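Long-range contacts in Ifi204 (Mus musculus domesticus, PDB 5YZW), which probably senses DNA in innate immunity as an interferon-inducible PYHIN protein that recognises it through its HIN domains: residues A[22-27]-A[185-190]; A[29-34]-A[49-54]; A[147-152]-A[166-171]. One frame throughout, in Å; residues are numbered along the deposited sequence.

Contact 1. Residues A[22-27]-A[185-190]; sequences FTYDLK and VRHSYM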
loop_
_atom_site.group_PDB
_atom_site.type_symbol
_atom_site.label_atom_id
_atom_site.label_comp_id
_atom_site.label_asym_id
_atom_site.label_seq_id
_atom_site.Cartn_x
_atom_site.Cartn_y
_atom_site.Cartn_z
ATOM N N PHE A 22 -2.205 -4.665 -10.899
ATOM C CA PHE A 22 -0.938 -4.482 -11.591
ATOM C C PHE A 22 -0.173 -5.793 -11.524
ATOM O O PHE A 22 -0.449 -6.664 -10.684
ATOM C CB PHE A 22 -0.123 -3.319 -10.995
ATOM C CG PHE A 22 0.271 -3.527 -9.552
ATOM C CD1 PHE A 22 -0.557 -3.110 -8.520
ATOM C CD2 PHE A 22 1.474 -4.143 -9.235
ATOM C CE1 PHE A 22 -0.198 -3.309 -7.194
ATOM C CE2 PHE A 22 1.838 -4.355 -7.929
ATOM C CZ PHE A 22 1.009 -3.929 -6.895
ATOM N N THR A 23 0.741 -5.940 -12.475
ATOM C CA THR A 23 1.597 -7.110 -12.582
ATOM C C THR A 23 2.818 -6.942 -11.690
ATOM O O THR A 23 3.619 -6.026 -11.894
ATOM C CB THR A 23 2.010 -7.310 -14.041
ATOM O OG1 THR A 23 0.868 -7.126 -14.896
ATOM C CG2 THR A 23 2.636 -8.672 -14.266
ATOM N N TYR A 24 2.955 -7.821 -10.704
ATOM C CA TYR A 24 4.087 -7.759 -9.797
ATOM C C TYR A 24 5.128 -8.825 -10.092
ATOM O O TYR A 24 6.266 -8.698 -9.635
ATOM C CB TYR A 24 3.616 -7.880 -8.343
ATOM C CG TYR A 24 3.059 -9.230 -7.959
ATOM C CD1 TYR A 24 1.716 -9.549 -8.186
ATOM C CD2 TYR A 24 3.868 -10.182 -7.350
ATOM C CE1 TYR A 24 1.203 -10.796 -7.836
ATOM C CE2 TYR A 24 3.364 -11.423 -6.987
ATOM C CZ TYR A 24 2.032 -11.722 -7.231
ATOM O OH TYR A 24 1.533 -12.947 -6.887
ATOM N N ASP A 25 4.776 -9.863 -10.842
ATOM C CA ASP A 25 5.747 -10.842 -11.328
ATOM C C ASP A 25 5.568 -10.888 -12.844
ATOM O O ASP A 25 4.611 -11.491 -13.347
ATOM C CB ASP A 25 5.541 -12.198 -10.645
ATOM C CG ASP A 25 6.493 -13.281 -11.149
ATOM O OD1 ASP A 25 6.974 -13.195 -12.297
ATOM O OD2 ASP A 25 6.765 -14.229 -10.379
ATOM N N LEU A 26 6.485 -10.235 -13.572
ATOM C CA LEU A 26 6.316 -10.108 -15.015
ATOM C C LEU A 26 6.515 -11.427 -15.741
ATOM O O LEU A 26 6.012 -11.580 -16.857
ATOM C CB LEU A 26 7.279 -9.062 -15.593
ATOM C CG LEU A 26 6.825 -7.598 -15.514
ATOM C CD1 LEU A 26 7.866 -6.659 -16.142
ATOM C CD2 LEU A 26 5.446 -7.391 -16.140
ATOM N N LYS A 27 7.220 -12.383 -15.131
ATOM C CA LYS A 27 7.513 -13.642 -15.811
ATOM C C LYS A 27 6.243 -14.444 -16.065
ATOM O O LYS A 27 6.037 -14.961 -17.172
ATOM C CB LYS A 27 8.506 -14.462 -14.987
ATOM C CG LYS A 27 8.889 -15.795 -15.613
ATOM C CD LYS A 27 10.253 -16.264 -15.107
ATOM C CE LYS A 27 10.561 -17.679 -15.577
ATOM N NZ LYS A 27 11.889 -18.149 -15.085
ATOM N N VAL A 185 10.005 -2.619 -3.757
ATOM C CA VAL A 185 10.149 -4.056 -3.539
ATOM C C VAL A 185 9.084 -4.778 -4.358
ATOM O O VAL A 185 8.284 -4.153 -5.068
ATOM C CB VAL A 185 10.035 -4.452 -2.049
ATOM C CG1 VAL A 185 11.242 -3.949 -1.235
ATOM C CG2 VAL A 185 8.725 -3.964 -1.470
ATOM N N ARG A 186 9.052 -6.108 -4.216
ATOM C CA ARG A 186 8.256 -6.955 -5.106
ATOM C C ARG A 186 6.773 -6.553 -5.153
ATOM O O ARG A 186 6.148 -6.607 -6.223
ATOM C CB ARG A 186 8.392 -8.415 -4.677
ATOM C CG ARG A 186 7.696 -9.404 -5.614
ATOM C CD ARG A 186 8.053 -10.822 -5.231
ATOM N NE ARG A 186 7.170 -11.828 -5.822
ATOM C CZ ARG A 186 7.245 -12.254 -7.082
ATOM N NH1 ARG A 186 8.157 -11.752 -7.904
ATOM N NH2 ARG A 186 6.406 -13.185 -7.521
ATOM N N HIS A 187 6.181 -6.178 -4.016
ATOM C CA HIS A 187 4.751 -5.848 -3.988
ATOM C C HIS A 187 4.491 -4.351 -4.044
ATOM O O HIS A 187 3.358 -3.921 -3.797
ATOM C CB HIS A 187 4.066 -6.435 -2.750
ATOM C CG HIS A 187 4.100 -7.930 -2.691
ATOM N ND1 HIS A 187 4.015 -8.634 -1.509
ATOM C CD2 HIS A 187 4.222 -8.855 -3.673
ATOM C CE1 HIS A 187 4.095 -9.926 -1.765
ATOM N NE2 HIS A 187 4.226 -10.087 -3.070
ATOM N N SER A 188 5.507 -3.548 -4.357
ATOM C CA SER A 188 5.323 -2.106 -4.360
ATOM C C SER A 188 4.412 -1.661 -5.485
ATOM O O SER A 188 4.276 -2.304 -6.535
ATOM C CB SER A 188 6.662 -1.342 -4.499
ATOM O OG SER A 188 7.559 -1.654 -3.451
ATOM N N TYR A 189 3.823 -0.496 -5.264
ATOM C CA TYR A 189 2.997 0.151 -6.267
ATOM C C TYR A 189 3.182 1.649 -6.100
ATOM O O TYR A 189 3.366 2.148 -4.986
ATOM C CB TYR A 189 1.500 -0.237 -6.124
ATOM C CG TYR A 189 0.600 0.579 -7.034
ATOM C CD1 TYR A 189 0.397 0.206 -8.362
ATOM C CD2 TYR A 189 -0.023 1.731 -6.578
ATOM C CE1 TYR A 189 -0.413 0.974 -9.216
ATOM C CE2 TYR A 189 -0.833 2.498 -7.411
ATOM C CZ TYR A 189 -1.024 2.125 -8.727
ATOM O OH TYR A 189 -1.834 2.898 -9.541
ATOM N N MET A 190 3.128 2.369 -7.210
ATOM C CA MET A 190 3.195 3.814 -7.123
ATOM C C MET A 190 2.477 4.407 -8.322
ATOM O O MET A 190 2.373 3.775 -9.376
ATOM C CB MET A 190 4.650 4.312 -7.074
ATOM C CG MET A 190 5.503 3.861 -8.254
ATOM S SD MET A 190 7.239 4.404 -8.141
ATOM C CE MET A 190 7.053 5.825 -7.114
#

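Contact 2. Residues A[29-34]-A[49-54]; sequences DKRMFH and FDTALK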
loop_
_atom_site.group_PDB
_atom_site.type_symbol
_atom_site.label_atom_id
_atom_site.label_comp_id
_atom_site.label_asym_id
_atom_site.label_seq_id
_atom_site.Cartn_x
_atom_site.Cartn_y
_atom_site.Cartn_z
ATOM N N ASP A 29 3.062 -13.125 -15.244
ATOM C CA ASP A 29 1.938 -12.197 -15.336
ATOM C C ASP A 29 1.057 -12.301 -14.089
ATOM O O ASP A 29 -0.172 -12.236 -14.164
ATOM C CB ASP A 29 1.135 -12.446 -16.622
ATOM C CG ASP A 29 0.115 -11.359 -16.899
ATOM O OD1 ASP A 29 0.521 -10.174 -16.906
ATOM O OD2 ASP A 29 -1.113 -11.673 -17.007
ATOM N N LYS A 30 1.697 -12.493 -12.931
ATOM C CA LYS A 30 0.966 -12.553 -11.669
ATOM C C LYS A 30 0.455 -11.166 -11.296
ATOM O O LYS A 30 1.183 -10.173 -11.406
ATOM C CB LYS A 30 1.853 -13.099 -10.550
ATOM C CG LYS A 30 2.299 -14.546 -10.723
ATOM C CD LYS A 30 2.584 -15.180 -9.355
ATOM C CE LYS A 30 3.576 -16.330 -9.487
ATOM N NZ LYS A 30 3.653 -17.132 -8.235
ATOM N N ARG A 31 -0.804 -11.099 -10.847
ATOM C CA ARG A 31 -1.466 -9.829 -10.577
ATOM C C ARG A 31 -1.871 -9.701 -9.113
ATOM O O ARG A 31 -2.158 -10.696 -8.430
ATOM C CB ARG A 31 -2.711 -9.643 -11.462
ATOM C CG ARG A 31 -2.474 -9.937 -12.942
ATOM C CD ARG A 31 -2.136 -8.673 -13.742
ATOM N NE ARG A 31 -3.240 -7.716 -13.854
ATOM C CZ ARG A 31 -3.114 -6.516 -14.420
ATOM N NH1 ARG A 31 -1.932 -6.146 -14.909
ATOM N NH2 ARG A 31 -4.154 -5.689 -14.504
ATOM N N MET A 32 -1.922 -8.451 -8.651
ATOM C CA MET A 32 -2.370 -8.146 -7.300
ATOM C C MET A 32 -2.918 -6.723 -7.304
ATOM O O MET A 32 -2.705 -5.969 -8.258
ATOM C CB MET A 32 -1.222 -8.311 -6.299
ATOM C CG MET A 32 -0.276 -7.123 -6.280
ATOM S SD MET A 32 1.149 -7.385 -5.222
ATOM C CE MET A 32 0.420 -7.054 -3.609
ATOM N N PHE A 33 -3.665 -6.366 -6.247
ATOM C CA PHE A 33 -3.858 -4.959 -5.909
ATOM C C PHE A 33 -3.803 -4.791 -4.396
ATOM O O PHE A 33 -3.794 -5.767 -3.631
ATOM C CB PHE A 33 -5.148 -4.354 -6.494
ATOM C CG PHE A 33 -6.422 -5.051 -6.062
ATOM C CD1 PHE A 33 -7.059 -4.693 -4.879
ATOM C CD2 PHE A 33 -6.991 -6.028 -6.849
ATOM C CE1 PHE A 33 -8.272 -5.320 -4.471
ATOM C CE2 PHE A 33 -8.193 -6.670 -6.456
ATOM C CZ PHE A 33 -8.822 -6.311 -5.265
ATOM N N HIS A 34 -3.724 -3.528 -3.975
ATOM C CA HIS A 34 -3.666 -3.137 -2.572
ATOM C C HIS A 34 -4.982 -2.471 -2.195
ATOM O O HIS A 34 -5.593 -1.778 -3.017
ATOM C CB HIS A 34 -2.519 -2.151 -2.302
ATOM C CG HIS A 34 -1.158 -2.774 -2.275
ATOM N ND1 HIS A 34 -0.580 -3.262 -1.122
ATOM C CD2 HIS A 34 -0.243 -2.945 -3.255
ATOM C CE1 HIS A 34 0.621 -3.738 -1.403
ATOM N NE2 HIS A 34 0.846 -3.566 -2.693
ATOM N N PHE A 49 -4.360 -11.059 -3.958
ATOM C CA PHE A 49 -3.642 -11.766 -5.016
ATOM C C PHE A 49 -4.549 -12.492 -6.009
ATOM O O PHE A 49 -4.039 -13.043 -6.992
ATOM C CB PHE A 49 -2.652 -12.761 -4.399
ATOM C CG PHE A 49 -1.563 -12.102 -3.600
ATOM C CD1 PHE A 49 -0.522 -11.436 -4.238
ATOM C CD2 PHE A 49 -1.591 -12.122 -2.209
ATOM C CE1 PHE A 49 0.486 -10.818 -3.508
ATOM C CE2 PHE A 49 -0.590 -11.509 -1.481
ATOM C CZ PHE A 49 0.455 -10.857 -2.136
ATOM N N ASP A 50 -5.869 -12.519 -5.785
ATOM C CA ASP A 50 -6.844 -12.957 -6.789
ATOM C C ASP A 50 -7.572 -11.705 -7.269
ATOM O O ASP A 50 -8.544 -11.261 -6.646
ATOM C CB ASP A 50 -7.824 -13.981 -6.215
ATOM C CG ASP A 50 -8.708 -14.616 -7.281
ATOM O OD1 ASP A 50 -8.777 -14.092 -8.415
ATOM O OD2 ASP A 50 -9.353 -15.640 -6.976
ATOM N N THR A 51 -7.113 -11.142 -8.388
ATOM C CA THR A 51 -7.658 -9.858 -8.801
ATOM C C THR A 51 -9.048 -9.976 -9.391
ATOM O O THR A 51 -9.644 -8.942 -9.729
ATOM C CB THR A 51 -6.689 -9.158 -9.775
ATOM O OG1 THR A 51 -6.443 -9.999 -10.909
ATOM C CG2 THR A 51 -5.377 -8.898 -9.058
ATOM N N ALA A 52 -9.610 -11.186 -9.481
ATOM C CA ALA A 52 -11.040 -11.266 -9.756
ATOM C C ALA A 52 -11.828 -10.466 -8.729
ATOM O O ALA A 52 -12.903 -9.939 -9.037
ATOM C CB ALA A 52 -11.521 -12.723 -9.778
ATOM N N LEU A 53 -11.282 -10.324 -7.526
ATOM C CA LEU A 53 -11.934 -9.585 -6.450
ATOM C C LEU A 53 -11.992 -8.077 -6.689
ATOM O O LEU A 53 -12.575 -7.371 -5.855
ATOM C CB LEU A 53 -11.214 -9.878 -5.134
ATOM C CG LEU A 53 -11.488 -11.269 -4.562
ATOM C CD1 LEU A 53 -10.615 -11.542 -3.339
ATOM C CD2 LEU A 53 -12.957 -11.355 -4.185
ATOM N N LYS A 54 -11.408 -7.571 -7.786
ATOM C CA LYS A 54 -11.502 -6.147 -8.101
ATOM C C LYS A 54 -12.948 -5.646 -8.035
ATOM O O LYS A 54 -13.212 -4.555 -7.517
ATOM C CB LYS A 54 -10.890 -5.893 -9.485
ATOM C CG LYS A 54 -11.045 -4.482 -10.040
ATOM C CD LYS A 54 -10.663 -4.464 -11.534
ATOM C CE LYS A 54 -10.829 -3.083 -12.138
ATOM N NZ LYS A 54 -10.172 -2.975 -13.471
#

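Contact 3. Residues A[147-152]-A[166-171]; sequences MEVVVY and LRLVCF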
loop_
_atom_site.group_PDB
_atom_site.type_symbol
_atom_site.label_atom_id
_atom_site.label_comp_id
_atom_site.label_asym_id
_atom_site.label_seq_id
_atom_site.Cartn_x
_atom_site.Cartn_y
_atom_site.Cartn_z
ATOM N N MET A 147 14.166 12.768 2.010
ATOM C CA MET A 147 14.742 11.440 1.820
ATOM C C MET A 147 14.655 11.075 0.342
ATOM O O MET A 147 14.126 11.829 -0.480
ATOM C CB MET A 147 14.053 10.391 2.709
ATOM C CG MET A 147 12.529 10.408 2.658
ATOM S SD MET A 147 11.669 9.210 3.746
ATOM C CE MET A 147 12.891 7.930 3.954
ATOM N N GLU A 148 15.196 9.908 0.009
ATOM C CA GLU A 148 15.217 9.394 -1.353
ATOM C C GLU A 148 14.231 8.244 -1.482
ATOM O O GLU A 148 14.136 7.398 -0.592
ATOM C CB GLU A 148 16.609 8.881 -1.740
ATOM C CG GLU A 148 17.643 9.909 -2.055
ATOM C CD GLU A 148 18.946 9.258 -2.483
ATOM O OE1 GLU A 148 19.193 8.103 -2.067
ATOM O OE2 GLU A 148 19.718 9.889 -3.234
ATOM N N VAL A 149 13.506 8.206 -2.592
ATOM C CA VAL A 149 12.783 7.015 -3.009
ATOM C C VAL A 149 13.623 6.331 -4.075
ATOM O O VAL A 149 13.958 6.940 -5.095
ATOM C CB VAL A 149 11.382 7.356 -3.535
ATOM C CG1 VAL A 149 10.661 6.088 -3.981
ATOM C CG2 VAL A 149 10.573 8.073 -2.461
ATOM N N VAL A 150 14.000 5.084 -3.831
ATOM C CA VAL A 150 14.825 4.324 -4.761
ATOM C C VAL A 150 13.916 3.379 -5.529
ATOM O O VAL A 150 13.260 2.506 -4.939
ATOM C CB VAL A 150 15.945 3.565 -4.034
ATOM C CG1 VAL A 150 16.835 2.843 -5.039
ATOM C CG2 VAL A 150 16.784 4.543 -3.216
ATOM N N VAL A 151 13.855 3.562 -6.839
ATOM C CA VAL A 151 13.016 2.752 -7.709
ATOM C C VAL A 151 13.904 1.961 -8.654
ATOM O O VAL A 151 14.825 2.513 -9.276
ATOM C CB VAL A 151 12.002 3.617 -8.471
ATOM C CG1 VAL A 151 11.155 2.756 -9.398
ATOM C CG2 VAL A 151 11.102 4.345 -7.477
ATOM N N TYR A 152 13.635 0.665 -8.752
ATOM C CA TYR A 152 14.295 -0.227 -9.692
ATOM C C TYR A 152 13.258 -1.149 -10.324
ATOM O O TYR A 152 12.289 -1.543 -9.673
ATOM C CB TYR A 152 15.362 -1.061 -8.990
ATOM C CG TYR A 152 16.129 -1.946 -9.925
ATOM C CD1 TYR A 152 17.166 -1.432 -10.693
ATOM C CD2 TYR A 152 15.817 -3.293 -10.053
ATOM C CE1 TYR A 152 17.874 -2.232 -11.557
ATOM C CE2 TYR A 152 16.522 -4.104 -10.918
ATOM C CZ TYR A 152 17.549 -3.567 -11.667
ATOM O OH TYR A 152 18.258 -4.364 -12.529
ATOM N N LEU A 166 3.651 11.978 -5.558
ATOM C CA LEU A 166 3.831 10.543 -5.699
ATOM C C LEU A 166 3.078 9.802 -4.603
ATOM O O LEU A 166 3.288 10.065 -3.413
ATOM C CB LEU A 166 5.311 10.193 -5.626
ATOM C CG LEU A 166 5.943 9.748 -6.930
ATOM C CD1 LEU A 166 7.333 9.234 -6.627
ATOM C CD2 LEU A 166 5.082 8.689 -7.571
ATOM N N ARG A 167 2.220 8.872 -5.003
ATOM C CA ARG A 167 1.542 7.983 -4.068
ATOM C C ARG A 167 2.318 6.674 -4.038
ATOM O O ARG A 167 2.407 5.978 -5.056
ATOM C CB ARG A 167 0.091 7.751 -4.470
ATOM C CG ARG A 167 -0.587 6.598 -3.710
ATOM C CD ARG A 167 -2.050 6.504 -4.103
ATOM N NE ARG A 167 -2.779 7.698 -3.681
ATOM C CZ ARG A 167 -3.739 8.283 -4.394
ATOM N NH1 ARG A 167 -4.095 7.787 -5.576
ATOM N NH2 ARG A 167 -4.350 9.367 -3.924
ATOM N N LEU A 168 2.903 6.362 -2.883
ATOM C CA LEU A 168 3.708 5.163 -2.692
ATOM C C LEU A 168 2.936 4.166 -1.851
ATOM O O LEU A 168 2.402 4.523 -0.793
ATOM C CB LEU A 168 5.038 5.474 -1.999
ATOM C CG LEU A 168 5.877 6.652 -2.494
ATOM C CD1 LEU A 168 6.912 7.019 -1.437
ATOM C CD2 LEU A 168 6.540 6.265 -3.780
ATOM N N VAL A 169 2.903 2.915 -2.297
ATOM C CA VAL A 169 2.247 1.856 -1.532
ATOM C C VAL A 169 3.225 0.707 -1.348
ATOM O O VAL A 169 3.771 0.184 -2.330
ATOM C CB VAL A 169 0.963 1.361 -2.209
ATOM C CG1 VAL A 169 0.343 0.265 -1.364
ATOM C CG2 VAL A 169 0.012 2.528 -2.444
ATOM N N CYS A 170 3.465 0.334 -0.092
ATOM C CA CYS A 170 4.285 -0.821 0.260
ATOM C C CYS A 170 5.712 -0.679 -0.274
ATOM O O CYS A 170 6.197 -1.522 -1.025
ATOM C CB CYS A 170 3.646 -2.113 -0.250
ATOM S SG CYS A 170 4.425 -3.630 0.394
ATOM N N PHE A 171 6.371 0.409 0.133
ATOM C CA PHE A 171 7.810 0.590 -0.036
ATOM C C PHE A 171 8.545 0.242 1.256
ATOM O O PHE A 171 8.008 0.409 2.352
ATOM C CB PHE A 171 8.127 2.030 -0.436
ATOM C CG PHE A 171 7.969 2.296 -1.885
ATOM C CD1 PHE A 171 6.756 2.114 -2.514
ATOM C CD2 PHE A 171 9.058 2.754 -2.641
ATOM C CE1 PHE A 171 6.605 2.363 -3.868
ATOM C CE2 PHE A 171 8.914 2.988 -3.988
ATOM C CZ PHE A 171 7.688 2.790 -4.608
#

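Contact 1. Residues A[22-27]-A[185-190]
F22 opens the contact against Y189 and the backbone just before it. The two rings meet obliquely, 5.2 Å apart between centroids. Their nearest atoms are F22 CD1 and Y189 CD1, at 3.5 Å. With CG between the backbone N and the carbonyl carbon (chi1 62°), the far end of the F22 ring reaches the carbonyls of the 185-188 turn. F22 CE2 comes within 3.5 Å of S188 O, and H187 O lies near the ring plane at the CZ end. These carbonyls also serve other groups: H34 NE2 hydrogen-bonds H187 O and R154 NH2 hydrogen-bonds S188 O.

At Y24 the chain turns a corner, and the side chain points toward the turn. Y24 CB packs on R186 O at 3.5 Å. The edge of H187 points at the Y24 ring face in an offset edge-to-face pair, planes 82° apart. H187 ND1 is hydrogen-bonded to K47 NZ, so this imidazole also reaches strand 43-48. The Y24 ring edge in turn stands over one face of the R186 guanidinium, with CE2 3.6 Å from NH2.

D25 finishes the contact. R186 reaches it with an extended chain, and NH2 gives D25 OD2 a salt-bridge hydrogen bond of 3.1 Å, nearly straight at 174°. OD2 is met on its anti side, somewhat out of the carboxylate plane, and itself lies in the guanidinium plane. The two flat groups are turned steeply against each other. D25 OD1 accepts from K27 N at 3.0 Å in an Asx turn, which helps fix it.

Buried aromatics thus lie at one end and a charge pair at the more exposed end. Together they join the two OB folds expected of a HIN domain, and probably limit how freely one turns against the other.

Contact 2. Residues A[29-34]-A[49-54]
M32 and F49 meet where two antiparallel strands of the first OB fold, 30-38 and 43-48, part company. After the backbone pairing of F33 with V48, the second strand ends and the chain runs on through F49 and D50 into a 3-10 segment. R31 O and F49 O, two acceptors, come within 3.3 Å without bonding.

The Met-aromatic contact is oblique. The M32 sulfur lies 5.0 Å from the F49 ring centroid, and M32 CE touches F49 CE1 at 3.8 Å. The two side chains run side by side, pointing the same way. H187, from the second half of the chain, adds an edge-to-face ring to F49.

Van der Waals packing continues at F33, whose ring lies against the backbone of the 3-10 segment 51-54. F33 CE2 is 3.6 Å from K54 N. F57 meets the same ring edge-to-face. Replacing the F33 ring with the methyl of an alanine is likely to open a gap against the 51-54 backbone and deprive F57 of this partner.

Among the polar bonds, one ties segment 49-54 to itself: D50 OD1 accepts from A52 N at 3.2 Å, an Asx turn. T51 puts CG2 anti to its carbonyl carbon, and this methyl of T51, CG2, comes 3.5 Å from M32 N.

Contact 3. Residues A[147-152]-A[166-171]
C170 O accepts a hydrogen bond from S188 OG, just before F171 sends its ring across to V149. A backbone bond also joins V169 N to Y189 O. Both link segment 166-171 to the 188-189 part of the chain, where the C-terminal strand begins. The side chains that meet 147-152 are apolar.

V149 is the central residue there. Its CG1 is anti to the backbone N (chi1 179°), and V149 CG1 presses on the F171 ring, 3.6 Å from F171 CE2. The approach is oblique, and the two side chains cross at about a right angle. The other branch, V149 CG2, meets L168 CD1 at 3.9 Å as the side chains slide past each other.

This is the interior of the second OB-fold barrel, where strands 145-151 and 165-169 face each other without pairing. C170 and F171 form a G1 beta bulge against strand 119-132. The chain turns its corner here, and L168 and F171 both point inward. L168 CD2 lies over one face of the F171 ring, 3.7 Å above its plane. V151 CG2 stands at the ring edge, 4.3 Å from F171 CE2. M190 packs on V151, L168 and F171 from strand 189-192.

Overall arrangement
From the N terminus, strand 11-25 brings in residues 22-27, the first side of contact 1. The chain then returns as strand 30-38, and contact 2 closes a short loop with 49-54 inside the first OB fold. Contact 3 closes later, within the second OB fold. Contacts 2 and 3 follow in series. Both are nested in the long loop that contact 1 shuts when 185-190 comes back to 22-27. Contacts 1 and 2 share a sheet through strands 11-25 and 30-38. Contacts 1 and 3 share the other through strands 165-169 and 189-192. H34 packs on V169 and C170, so contacts 2 and 3 also touch across the interface between the folds.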